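Local coordinates for phage related exonuclease (Haemophilus somnus 129PT, PDB 3K93), which probably acts as a phage-type DNA exonuclease of the PD-(D/E)XK nuclease superfamily, hydrolysing DNA with the help of bound metal ions, at residues E69-L74 / I110-S115; R79-K84 / P104-I109; D126-K131 / I155-F160; C114-G119 / F160-N165. All coordinates share one frame; numbering follows the deposited sequence.

Overall arrangement
The four contacts illustrate how one small mixed sheet can organise the core of a probable nuclease. Contacts 1 and 3 are buried, and their helix-strand packing is mainly apolar: each lays a helix, 68-79 or 125-135, against a sheet strand, and the two strands, 108-114 and 152-158, are parallel neighbours joined by backbone hydrogen bonds. Contacts 2 and 4 lie farther out. Contact 2, at the surface, uses the hairpin turn that leads into strand 108-114, where a leucine packs on an arginine and a water bridges to the helix end. Contact 4 joins the loops that follow both strands, mixing aromatic packing with polar bridges. Contact 1 alone holds metal ligands, while contacts 3 and 4 border the second subunit.

Contact 1. Residues E69-L74 / I110-S115; sequences EQAIKL and IDTKCS. With NA (sodium ion), chain B.
Ala71 and Thr112 meet where helix 68-79 lies across strand 108-114, and the apolar part of the contact is built around the alanine methyl. Ala71 CB sits 3.6 Å from Thr112 CB, and Cys114 SG reaches the same methyl from two residues along the strand, at 3.9 Å. Ile72 adds a looser touch, its CG1 lying 4.4 Å from Thr112 CG2. A small residue at the crossing lets the backbones come close: the axes of the two segments approach to 8.7 Å at an angle of 127°. Thr112 holds CG2 beside its own backbone N and OG1 between that N and the carbonyl carbon (chi1 58°), so that both branches face the alanine.

Metal coordination uses other atoms of the same strand. Thr112 turns its side chain to the helix but gives its carbonyl oxygen to the sodium ion, with Thr112 O 2.4 Å from the metal. Asp111 OD1 is a second ligand, Asp100 a third, and three waters complete the set. One of these waters also donates to Asp111 OD2, so each carboxylate oxygen has its own link to the site.

Charge pairing supplies the last element. Lys113 bends back at chi2 to bring NZ 2.9 Å from Asp111 OD1, a salt bridge whose hydrogen bond is weak; Gln140 also holds the ammonium group. Asp100 and Asp111 bind the ion and Lys113 pairs with Asp111, consistent with the D...(D/E)XK signature of PD-(D/E)XK nucleases, with Asp111 and Lys113 on the strand that helix 68-79 backs and Asp100 just before strand 101-103.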
loop_
_atom_site.group_PDB
_atom_site.type_symbol
_atom_site.label_atom_id
_atom_site.label_comp_id
_atom_site.label_asym_id
_atom_site.label_seq_id
_atom_site.Cartn_x
_atom_site.Cartn_y
_atom_site.Cartn_z
ATOM N N GLU A 69 4.652 19.490 25.740
ATOM C CA GLU A 69 5.329 20.076 26.902
ATOM C C GLU A 69 6.281 19.073 27.556
ATOM O O GLU A 69 7.448 19.384 27.753
ATOM C CB GLU A 69 4.352 20.723 27.926
ATOM C CG GLU A 69 2.831 20.614 27.619
ATOM N N GLN A 70 5.785 17.879 27.874
ATOM C CA GLN A 70 6.618 16.786 28.378
ATOM C C GLN A 70 7.812 16.473 27.488
ATOM O O GLN A 70 8.893 16.202 27.995
ATOM C CB GLN A 70 5.822 15.506 28.485
ATOM C CG GLN A 70 4.745 15.516 29.527
ATOM C CD GLN A 70 4.155 14.146 29.726
ATOM O OE1 GLN A 70 4.892 13.141 29.808
ATOM N NE2 GLN A 70 2.811 14.081 29.827
ATOM N N ALA A 71 7.622 16.493 26.162
ATOM C CA ALA A 71 8.733 16.219 25.255
ATOM C C ALA A 71 9.830 17.273 25.436
ATOM O O ALA A 71 11.010 16.931 25.528
ATOM C CB ALA A 71 8.270 16.181 23.777
ATOM N N ILE A 72 9.429 18.545 25.482
ATOM C CA ILE A 72 10.377 19.640 25.595
ATOM C C ILE A 72 11.122 19.583 26.924
ATOM O O ILE A 72 12.318 19.839 26.962
ATOM C CB ILE A 72 9.706 20.993 25.362
ATOM C CG1 ILE A 72 9.366 21.119 23.873
ATOM C CG2 ILE A 72 10.628 22.154 25.808
ATOM C CD1 ILE A 72 8.516 22.317 23.545
ATOM N N LYS A 73 10.432 19.191 27.993
ATOM C CA LYS A 73 11.085 18.991 29.286
ATOM C C LYS A 73 12.115 17.880 29.203
ATOM O O LYS A 73 13.198 18.034 29.713
ATOM C CB LYS A 73 10.080 18.734 30.434
ATOM C CG LYS A 73 9.479 20.048 31.065
ATOM N N LEU A 74 11.812 16.777 28.544
ATOM C CA LEU A 74 12.804 15.691 28.418
ATOM C C LEU A 74 14.024 16.143 27.567
ATOM O O LEU A 74 15.189 15.814 27.869
ATOM C CB LEU A 74 12.161 14.437 27.823
ATOM C CG LEU A 74 13.044 13.184 27.651
ATOM C CD1 LEU A 74 13.754 12.768 28.957
ATOM C CD2 LEU A 74 12.241 12.004 27.094
ATOM N N ILE A 110 16.124 22.233 18.169
ATOM C CA ILE A 110 15.701 20.915 18.588
ATOM C C ILE A 110 14.288 20.718 18.164
ATOM O O ILE A 110 13.498 21.648 18.246
ATOM C CB ILE A 110 15.818 20.711 20.095
ATOM C CG1 ILE A 110 17.270 20.842 20.532
ATOM C CG2 ILE A 110 15.329 19.299 20.473
ATOM C CD1 ILE A 110 17.440 21.149 22.052
ATOM N N ASP A 111 13.984 19.518 17.694
ATOM C CA ASP A 111 12.647 19.115 17.336
ATOM C C ASP A 111 12.292 17.778 18.036
ATOM O O ASP A 111 13.063 16.810 17.986
ATOM C CB ASP A 111 12.528 18.944 15.815
ATOM C CG ASP A 111 11.080 19.031 15.338
ATOM O OD1 ASP A 111 10.352 18.015 15.464
ATOM O OD2 ASP A 111 10.628 20.121 14.886
ATOM N N THR A 112 11.132 17.740 18.681
ATOM C CA THR A 112 10.664 16.560 19.359
ATOM C C THR A 112 9.672 15.793 18.456
ATOM O O THR A 112 8.757 16.390 17.880
ATOM C CB THR A 112 9.951 16.931 20.666
ATOM O OG1 THR A 112 8.853 17.807 20.378
ATOM C CG2 THR A 112 10.901 17.586 21.664
ATOM N N LYS A 113 9.857 14.485 18.335
ATOM C CA LYS A 113 8.952 13.623 17.603
ATOM C C LYS A 113 8.449 12.557 18.588
ATOM O O LYS A 113 9.218 11.701 19.023
ATOM C CB LYS A 113 9.693 12.952 16.441
ATOM C CG LYS A 113 10.469 13.954 15.534
ATOM C CD LYS A 113 9.532 14.817 14.726
ATOM C CE LYS A 113 10.324 15.659 13.738
ATOM N NZ LYS A 113 9.482 16.663 13.071
ATOM N N CYS A 114 7.153 12.628 18.919
ATOM C CA CYS A 114 6.538 11.743 19.913
ATOM C C CYS A 114 6.032 10.497 19.238
ATOM O O CYS A 114 4.960 10.500 18.685
ATOM C CB CYS A 114 5.365 12.463 20.609
ATOM S SG CYS A 114 5.949 13.751 21.718
ATOM N N SER A 115 6.805 9.423 19.294
ATOM C CA SER A 115 6.418 8.161 18.666
ATOM C C SER A 115 5.092 7.601 19.212
ATOM O O SER A 115 4.779 7.752 20.408
ATOM C CB SER A 115 7.515 7.129 18.868
ATOM O OG SER A 115 8.783 7.658 18.496
HETATM NA NA NA B . 8.055 18.267 16.547
HETATM O O HOH W 1 7.944 19.679 14.328
HETATM O O HOH W 2 6.276 19.169 18.289
HETATM O O HOH W 3 6.629 16.867 15.363
#

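Contact 2. Residues R79-K84 / P104-I109; sequences RGLALK and PSRKLI
A beta-hairpin turn and a helix C-cap are brought together where Arg106 reaches Leu81. The turn links strands 101-103 and 108-114 and carries a G1 beta bulge, in which Lys107 and Leu108 both face Val103. The cap is a Schellman motif ending helix 68-79, with Gly80 the first residue to leave the helical conformation.

The two side chains approach from opposite directions. Arg106 is extended from CG to NE (chi2 -177°, chi3 -174°), which sets its guanidinium as far from the turn as the chain reaches, against Leu81. Leu81 CD1 lies over one face of that group, 3.2 Å above the plane and toward its rim, and comes within 3.3 Å of Arg106 NH1. The second methyl, CD2, is 3.6 Å from Arg106 NH2, so both branches of the leucine meet the planar group.

Polar linkage is indirect. One water accepts from Arg106 NH1 at 3.1 Å and donates to Arg79 O at 2.6 Å, tying the hairpin to the end of the helix. The side chain of Arg79 is turned to the sheet, with a salt bridge to Asp156 and a hydrogen bond to Gln154, and also bonds Ser75 O of its own helix.

The arginine thus serves two chemistries at once, offering a flat face to hydrocarbon and an N-H of NH1 to water. Its positive charge, close to a carbonyl at the helix C-terminus, would probably be attracted there.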
loop_
_atom_site.group_PDB
_atom_site.type_symbol
_atom_site.label_atom_id
_atom_site.label_comp_id
_atom_site.label_asym_id
_atom_site.label_seq_id
_atom_site.Cartn_x
_atom_site.Cartn_y
_atom_site.Cartn_z
ATOM N N ARG A 79 19.820 17.445 28.237
ATOM C CA ARG A 79 20.929 18.366 27.962
ATOM C C ARG A 79 21.330 19.304 29.117
ATOM O O ARG A 79 22.228 20.114 28.956
ATOM C CB ARG A 79 20.568 19.234 26.742
ATOM C CG ARG A 79 20.358 18.438 25.490
ATOM C CD ARG A 79 19.804 19.270 24.402
ATOM N NE ARG A 79 19.706 18.494 23.180
ATOM C CZ ARG A 79 18.715 17.666 22.866
ATOM N NH1 ARG A 79 17.668 17.493 23.681
ATOM N NH2 ARG A 79 18.753 17.028 21.695
ATOM N N GLY A 80 20.653 19.217 30.257
ATOM C CA GLY A 80 20.923 20.128 31.360
ATOM C C GLY A 80 20.575 21.571 31.042
ATOM O O GLY A 80 21.181 22.471 31.593
ATOM N N LEU A 81 19.597 21.782 30.161
ATOM C CA LEU A 81 19.191 23.119 29.729
ATOM C C LEU A 81 17.727 23.349 30.082
ATOM O O LEU A 81 16.933 22.431 29.988
ATOM C CB LEU A 81 19.317 23.237 28.201
ATOM C CG LEU A 81 20.732 23.119 27.636
ATOM C CD1 LEU A 81 20.675 22.817 26.161
ATOM C CD2 LEU A 81 21.523 24.415 27.937
ATOM N N ALA A 82 17.379 24.578 30.451
ATOM C CA ALA A 82 15.990 24.972 30.679
ATOM C C ALA A 82 15.461 25.405 29.337
ATOM O O ALA A 82 15.817 26.455 28.867
ATOM C CB ALA A 82 15.930 26.136 31.650
ATOM N N LEU A 83 14.625 24.587 28.715
ATOM C CA LEU A 83 14.105 24.865 27.363
ATOM C C LEU A 83 12.621 25.224 27.393
ATOM O O LEU A 83 11.882 24.715 28.228
ATOM C CB LEU A 83 14.327 23.637 26.476
ATOM C CG LEU A 83 15.783 23.190 26.310
ATOM C CD1 LEU A 83 15.888 21.969 25.381
ATOM C CD2 LEU A 83 16.654 24.341 25.824
ATOM N N LYS A 84 12.189 26.093 26.478
ATOM C CA LYS A 84 10.763 26.437 26.318
ATOM C C LYS A 84 10.324 26.206 24.852
ATOM O O LYS A 84 11.133 26.285 23.935
ATOM C CB LYS A 84 10.497 27.904 26.720
ATOM C CG LYS A 84 10.693 28.236 28.217
ATOM N N PRO A 104 19.662 29.750 20.888
ATOM C CA PRO A 104 20.588 30.654 20.207
ATOM C C PRO A 104 22.034 30.553 20.743
ATOM O O PRO A 104 22.993 30.632 19.971
ATOM C CB PRO A 104 19.997 32.046 20.500
ATOM C CG PRO A 104 19.172 31.859 21.711
ATOM C CD PRO A 104 18.625 30.494 21.629
ATOM N N SER A 105 22.148 30.356 22.054
ATOM C CA SER A 105 23.414 30.070 22.748
ATOM C C SER A 105 24.258 28.975 22.032
ATOM O O SER A 105 25.475 29.042 22.034
ATOM C CB SER A 105 23.064 29.654 24.187
ATOM O OG SER A 105 21.727 29.090 24.192
ATOM N N ARG A 106 23.612 27.982 21.409
ATOM C CA ARG A 106 24.346 26.937 20.670
ATOM C C ARG A 106 24.095 26.884 19.155
ATOM O O ARG A 106 24.519 25.920 18.504
ATOM C CB ARG A 106 24.029 25.573 21.284
ATOM C CG ARG A 106 24.524 25.438 22.709
ATOM C CD ARG A 106 24.257 24.054 23.221
ATOM N NE ARG A 106 24.588 23.963 24.631
ATOM C CZ ARG A 106 24.274 22.941 25.425
ATOM N NH1 ARG A 106 23.599 21.870 24.967
ATOM N NH2 ARG A 106 24.622 22.998 26.699
ATOM N N LYS A 107 23.430 27.913 18.601
ATOM C CA LYS A 107 23.047 27.948 17.175
ATOM C C LYS A 107 22.375 26.609 16.797
ATOM O O LYS A 107 22.760 25.932 15.828
ATOM C CB LYS A 107 24.279 28.242 16.305
ATOM C CG LYS A 107 24.960 29.592 16.658
ATOM C CD LYS A 107 24.816 30.628 15.570
ATOM C CE LYS A 107 26.056 30.681 14.659
ATOM N NZ LYS A 107 25.687 31.034 13.247
ATOM N N LEU A 108 21.383 26.243 17.609
ATOM C CA LEU A 108 20.820 24.893 17.612
ATOM C C LEU A 108 19.310 24.937 17.566
ATOM O O LEU A 108 18.708 25.694 18.344
ATOM C CB LEU A 108 21.241 24.145 18.886
ATOM C CG LEU A 108 20.607 22.789 19.233
ATOM C CD1 LEU A 108 20.979 21.763 18.195
ATOM C CD2 LEU A 108 21.084 22.358 20.647
ATOM N N ILE A 109 18.722 24.101 16.689
ATOM C CA ILE A 109 17.296 23.793 16.716
ATOM C C ILE A 109 17.110 22.392 17.297
ATOM O O ILE A 109 17.832 21.470 16.949
ATOM C CB ILE A 109 16.693 23.802 15.293
ATOM C CG1 ILE A 109 16.790 25.186 14.671
ATOM C CG2 ILE A 109 15.228 23.322 15.292
ATOM C CD1 ILE A 109 15.818 26.206 15.308
HETATM O O HOH W 4 23.952 19.586 27.090
#

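Contact 3. Residues D126-K131 / I155-F160; sequences DEAQEK and IDFVLF
Ala128 and Lys131, one helical turn apart, rest against the ring of Phe157. The contact places helix 125-135 on the central mixed sheet, in what is probably the alpha/beta core of a PD-(D/E)XK nuclease; this helix also belongs to the connection that leads from strand 108-114 to its parallel neighbour 152-158.

The first residues of the segment look outward, to the second subunit. Asp126 OD2 is hydrogen-bonded to the hydroxyl of Tyr214 of the second subunit, while its OD1 makes a weak, bent bond, 123° at the hydrogen, to the backbone N of Glu127. Glu127 follows with a salt bridge from OE2 to Lys46 of the second subunit.

Ala128 turns inward. Its CB is 4.2 Å from Phe157 CD2, and its carbonyl oxygen also approaches the ring obliquely, with Ala128 O 3.8 Å from Phe157 CE2. The same methyl touches Thr190 and Val192 on the next strand of the sheet, so the alanine bridges two strands. Glu130, a helical turn on from Asp126, donates its backbone N to Asp126 O, and its OE1 has a long, weak ion pair with Arg42 of the second subunit.

Lys131 closes the sequence. CG is set anti to the backbone N (chi1 -169°) and the chain beyond it is extended, which lays the methylenes past the ring while NZ goes on to bond the carbonyl oxygen of Ser120. The lysine therefore packs through its hydrocarbon and spends its charge beyond the aromatic group. Its chain passes the phenyl ring at a slant, with Lys131 CD 4.0 Å from Phe157 CE1.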
loop_
_atom_site.group_PDB
_atom_site.type_symbol
_atom_site.label_atom_id
_atom_site.label_comp_id
_atom_site.label_asym_id
_atom_site.label_seq_id
_atom_site.Cartn_x
_atom_site.Cartn_y
_atom_site.Cartn_z
ATOM N N ASP A 126 20.654 3.326 13.781
ATOM C CA ASP A 126 20.429 3.201 12.320
ATOM C C ASP A 126 18.947 3.423 11.989
ATOM O O ASP A 126 18.622 4.154 11.058
ATOM C CB ASP A 126 21.005 1.904 11.695
ATOM C CG ASP A 126 20.386 0.602 12.251
ATOM O OD1 ASP A 126 19.770 0.609 13.336
ATOM O OD2 ASP A 126 20.554 -0.464 11.601
ATOM N N GLU A 127 18.086 2.883 12.818
ATOM C CA GLU A 127 16.657 3.018 12.673
ATOM C C GLU A 127 16.194 4.467 12.740
ATOM O O GLU A 127 15.344 4.884 11.946
ATOM C CB GLU A 127 15.946 2.193 13.759
ATOM C CG GLU A 127 14.432 2.053 13.563
ATOM C CD GLU A 127 13.744 1.357 14.745
ATOM O OE1 GLU A 127 14.402 1.125 15.838
ATOM O OE2 GLU A 127 12.537 1.078 14.581
ATOM N N ALA A 128 16.748 5.225 13.683
ATOM C CA ALA A 128 16.430 6.646 13.853
ATOM C C ALA A 128 16.889 7.457 12.664
ATOM O O ALA A 128 16.146 8.292 12.161
ATOM C CB ALA A 128 17.033 7.176 15.141
ATOM N N GLN A 129 18.115 7.222 12.215
ATOM C CA GLN A 129 18.655 7.888 11.029
ATOM C C GLN A 129 17.796 7.664 9.798
ATOM O O GLN A 129 17.507 8.598 9.060
ATOM C CB GLN A 129 20.083 7.405 10.752
ATOM C CG GLN A 129 21.093 8.147 11.600
ATOM C CD GLN A 129 22.380 7.362 11.861
ATOM O OE1 GLN A 129 22.543 6.233 11.409
ATOM N NE2 GLN A 129 23.293 7.962 12.608
ATOM N N GLU A 130 17.403 6.415 9.565
ATOM C CA GLU A 130 16.552 6.094 8.441
ATOM C C GLU A 130 15.199 6.721 8.608
ATOM O O GLU A 130 14.610 7.165 7.622
ATOM C CB GLU A 130 16.326 4.593 8.308
ATOM C CG GLU A 130 17.390 3.892 7.576
ATOM C CD GLU A 130 17.384 2.367 7.819
ATOM O OE1 GLU A 130 16.275 1.760 7.953
ATOM O OE2 GLU A 130 18.498 1.792 7.880
ATOM N N LYS A 131 14.646 6.691 9.819
ATOM C CA LYS A 131 13.306 7.254 9.996
ATOM C C LYS A 131 13.320 8.767 9.664
ATOM O O LYS A 131 12.416 9.269 8.996
ATOM C CB LYS A 131 12.729 7.000 11.391
ATOM C CG LYS A 131 11.248 7.356 11.474
ATOM C CD LYS A 131 10.561 6.944 12.803
ATOM C CE LYS A 131 9.007 7.184 12.710
ATOM N NZ LYS A 131 8.309 7.060 14.042
ATOM N N ILE A 155 17.102 16.023 16.285
ATOM C CA ILE A 155 15.746 15.485 16.280
ATOM C C ILE A 155 15.699 14.514 17.435
ATOM O O ILE A 155 16.414 13.514 17.436
ATOM C CB ILE A 155 15.439 14.737 14.973
ATOM C CG1 ILE A 155 15.615 15.643 13.764
ATOM C CG2 ILE A 155 14.041 14.156 14.990
ATOM C CD1 ILE A 155 15.841 14.875 12.454
ATOM N N ASP A 156 14.897 14.837 18.438
ATOM C CA ASP A 156 14.676 13.966 19.603
ATOM C C ASP A 156 13.417 13.110 19.371
ATOM O O ASP A 156 12.287 13.590 19.524
ATOM C CB ASP A 156 14.449 14.830 20.849
ATOM C CG ASP A 156 15.748 15.396 21.450
ATOM O OD1 ASP A 156 16.882 15.081 20.994
ATOM O OD2 ASP A 156 15.610 16.143 22.434
ATOM N N PHE A 157 13.611 11.857 18.971
ATOM C CA PHE A 157 12.544 10.870 18.920
ATOM C C PHE A 157 12.328 10.422 20.365
ATOM O O PHE A 157 13.264 9.939 20.994
ATOM C CB PHE A 157 12.961 9.670 18.086
ATOM C CG PHE A 157 13.084 9.970 16.640
ATOM C CD1 PHE A 157 11.962 10.018 15.841
ATOM C CD2 PHE A 157 14.310 10.188 16.064
ATOM C CE1 PHE A 157 12.070 10.295 14.498
ATOM C CE2 PHE A 157 14.417 10.458 14.712
ATOM C CZ PHE A 157 13.308 10.526 13.940
ATOM N N VAL A 158 11.087 10.585 20.855
ATOM C CA VAL A 158 10.735 10.311 22.239
ATOM C C VAL A 158 9.474 9.451 22.332
ATOM O O VAL A 158 8.456 9.726 21.660
ATOM C CB VAL A 158 10.563 11.614 23.031
ATOM C CG1 VAL A 158 11.912 12.297 23.204
ATOM C CG2 VAL A 158 9.585 12.540 22.345
ATOM N N LEU A 159 9.547 8.389 23.135
ATOM C CA LEU A 159 8.425 7.470 23.369
ATOM C C LEU A 159 7.910 7.652 24.778
ATOM O O LEU A 159 8.619 7.343 25.761
ATOM C CB LEU A 159 8.857 5.998 23.185
ATOM C CG LEU A 159 7.731 4.987 23.404
ATOM C CD1 LEU A 159 6.561 5.211 22.412
ATOM C CD2 LEU A 159 8.241 3.502 23.365
ATOM N N PHE A 160 6.684 8.162 24.878
ATOM C CA PHE A 160 5.970 8.208 26.123
ATOM C C PHE A 160 4.788 7.264 25.984
ATOM O O PHE A 160 4.369 6.956 24.864
ATOM C CB PHE A 160 5.397 9.625 26.367
ATOM C CG PHE A 160 6.442 10.705 26.518
ATOM C CD1 PHE A 160 7.210 10.786 27.667
ATOM C CD2 PHE A 160 6.628 11.656 25.532
ATOM C CE1 PHE A 160 8.165 11.766 27.823
ATOM C CE2 PHE A 160 7.603 12.676 25.702
ATOM C CZ PHE A 160 8.364 12.716 26.852
#

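Contact 4. Residues C114-G119 / F160-N165; sequences CSWDIG and FPTPLN
The indole of Trp116 has Thr162 over one face: the threonine OG1 stands 4.1 Å above the plane toward the rim, and the methyl is closer, with Thr162 CG2 3.5 Å from Trp116 CH2. Tyr60 makes an edge-to-face contact with the same indole. Cys114 lies at the edge of the Phe160 ring, near its plane, with Cys114 SG 4.4 Å from Phe160 CD2; the ring itself packs on Ala71 and Leu74 of helix 68-79. Although the CB of Trp116 points away from the partner loop, CG is anti to the backbone N (chi1 180°), and the six-membered ring returns to the threonine.

Polar atoms are joined by intermediaries. Trp116 O and Thr162 OG1 are 3.1 Å apart at an angle too poor for a hydrogen bond, yet both are partners of Lys63 NZ, whose N-H groups are shared among these two oxygens, Ser115 O and Phe160 O. The ammonium group thus gathers oxygens from both loops. A water adds a second bridge, donating to Ser115 O at 2.8 Å and accepting from Phe160 N at 3.0 Å.

Beyond the pair, Asp117 bonds to Tyr52 of the second subunit, placing the first loop at the subunit interface. Loop 114-119 opens the helical beta-alpha-beta connection, through helices 125-135 and 137-148, from strand 108-114 to its parallel neighbour 152-158; loop 160-165 leaves the same end of the sheet, where the two are joined.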
loop_
_atom_site.group_PDB
_atom_site.type_symbol
_atom_site.label_atom_id
_atom_site.label_comp_id
_atom_site.label_asym_id
_atom_site.label_seq_id
_atom_site.Cartn_x
_atom_site.Cartn_y
_atom_site.Cartn_z
ATOM N N CYS A 114 7.153 12.628 18.919
ATOM C CA CYS A 114 6.538 11.743 19.913
ATOM C C CYS A 114 6.032 10.497 19.238
ATOM O O CYS A 114 4.960 10.500 18.685
ATOM C CB CYS A 114 5.365 12.463 20.609
ATOM S SG CYS A 114 5.949 13.751 21.718
ATOM N N SER A 115 6.805 9.423 19.294
ATOM C CA SER A 115 6.418 8.161 18.666
ATOM C C SER A 115 5.092 7.601 19.212
ATOM O O SER A 115 4.779 7.752 20.408
ATOM C CB SER A 115 7.515 7.129 18.868
ATOM O OG SER A 115 8.783 7.658 18.496
ATOM N N TRP A 116 4.326 6.965 18.342
ATOM C CA TRP A 116 3.089 6.327 18.766
ATOM C C TRP A 116 3.297 5.126 19.709
ATOM O O TRP A 116 2.697 5.055 20.803
ATOM C CB TRP A 116 2.271 5.890 17.544
ATOM C CG TRP A 116 1.002 5.227 17.899
ATOM C CD1 TRP A 116 0.708 3.900 17.753
ATOM C CD2 TRP A 116 -0.157 5.835 18.500
ATOM N NE1 TRP A 116 -0.558 3.649 18.219
ATOM C CE2 TRP A 116 -1.114 4.813 18.683
ATOM C CE3 TRP A 116 -0.481 7.144 18.885
ATOM C CZ2 TRP A 116 -2.393 5.057 19.232
ATOM C CZ3 TRP A 116 -1.763 7.404 19.440
ATOM C CH2 TRP A 116 -2.691 6.359 19.619
ATOM N N ASP A 117 4.132 4.186 19.287
ATOM C CA ASP A 117 4.330 2.967 20.039
ATOM C C ASP A 117 5.742 2.415 19.872
ATOM O O ASP A 117 6.550 2.974 19.129
ATOM C CB ASP A 117 3.187 1.927 19.739
ATOM C CG ASP A 117 3.270 1.276 18.395
ATOM O OD1 ASP A 117 4.261 1.489 17.637
ATOM O OD2 ASP A 117 2.325 0.474 18.121
ATOM N N ILE A 118 6.034 1.357 20.616
ATOM C CA ILE A 118 7.356 0.725 20.622
ATOM C C ILE A 118 7.747 0.330 19.196
ATOM O O ILE A 118 8.872 0.521 18.782
ATOM C CB ILE A 118 7.394 -0.505 21.589
ATOM C CG1 ILE A 118 7.263 -0.025 23.052
ATOM C CG2 ILE A 118 8.665 -1.379 21.364
ATOM C CD1 ILE A 118 6.802 -1.103 24.054
ATOM N N GLY A 119 6.791 -0.187 18.446
ATOM C CA GLY A 119 7.044 -0.570 17.073
ATOM C C GLY A 119 7.510 0.539 16.152
ATOM O O GLY A 119 8.411 0.316 15.327
ATOM N N PHE A 160 6.684 8.162 24.878
ATOM C CA PHE A 160 5.970 8.208 26.123
ATOM C C PHE A 160 4.788 7.264 25.984
ATOM O O PHE A 160 4.369 6.956 24.864
ATOM C CB PHE A 160 5.397 9.625 26.367
ATOM C CG PHE A 160 6.442 10.705 26.518
ATOM C CD1 PHE A 160 7.210 10.786 27.667
ATOM C CD2 PHE A 160 6.628 11.656 25.532
ATOM C CE1 PHE A 160 8.165 11.766 27.823
ATOM C CE2 PHE A 160 7.603 12.676 25.702
ATOM C CZ PHE A 160 8.364 12.716 26.852
ATOM N N PRO A 161 4.192 6.877 27.100
ATOM C CA PRO A 161 2.921 6.151 27.020
ATOM C C PRO A 161 1.864 6.953 26.305
ATOM O O PRO A 161 1.847 8.182 26.423
ATOM C CB PRO A 161 2.506 5.971 28.484
ATOM C CG PRO A 161 3.646 6.322 29.280
ATOM C CD PRO A 161 4.591 7.142 28.485
ATOM N N THR A 162 0.979 6.276 25.571
ATOM C CA THR A 162 -0.077 6.946 24.854
ATOM C C THR A 162 -1.143 7.384 25.855
ATOM O O THR A 162 -1.580 6.584 26.645
ATOM C CB THR A 162 -0.664 6.013 23.759
ATOM O OG1 THR A 162 0.365 5.722 22.806
ATOM C CG2 THR A 162 -1.842 6.658 23.016
ATOM N N PRO A 163 -1.543 8.668 25.837
ATOM C CA PRO A 163 -2.617 9.142 26.733
ATOM C C PRO A 163 -3.899 8.353 26.506
ATOM O O PRO A 163 -4.243 8.074 25.359
ATOM C CB PRO A 163 -2.834 10.598 26.302
ATOM C CG PRO A 163 -1.665 10.982 25.488
ATOM C CD PRO A 163 -0.971 9.751 25.023
ATOM N N LEU A 164 -4.582 7.996 27.581
ATOM C CA LEU A 164 -5.782 7.156 27.514
ATOM C C LEU A 164 -6.823 7.623 26.521
ATOM O O LEU A 164 -7.401 6.821 25.815
ATOM C CB LEU A 164 -6.433 7.028 28.879
ATOM C CG LEU A 164 -5.881 5.913 29.762
ATOM C CD1 LEU A 164 -6.321 6.090 31.243
ATOM C CD2 LEU A 164 -6.310 4.526 29.210
ATOM N N ASN A 165 -7.018 8.928 26.427
ATOM C CA ASN A 165 -8.046 9.455 25.572
ATOM C C ASN A 165 -7.773 9.191 24.069
ATOM O O ASN A 165 -8.636 9.416 23.251
ATOM C CB ASN A 165 -8.262 10.960 25.861
ATOM C CG ASN A 165 -7.241 11.841 25.168
ATOM O OD1 ASN A 165 -7.509 12.354 24.090
ATOM N ND2 ASN A 165 -6.054 11.992 25.757
HETATM O O HOH W 5 5.874 9.444 22.345
#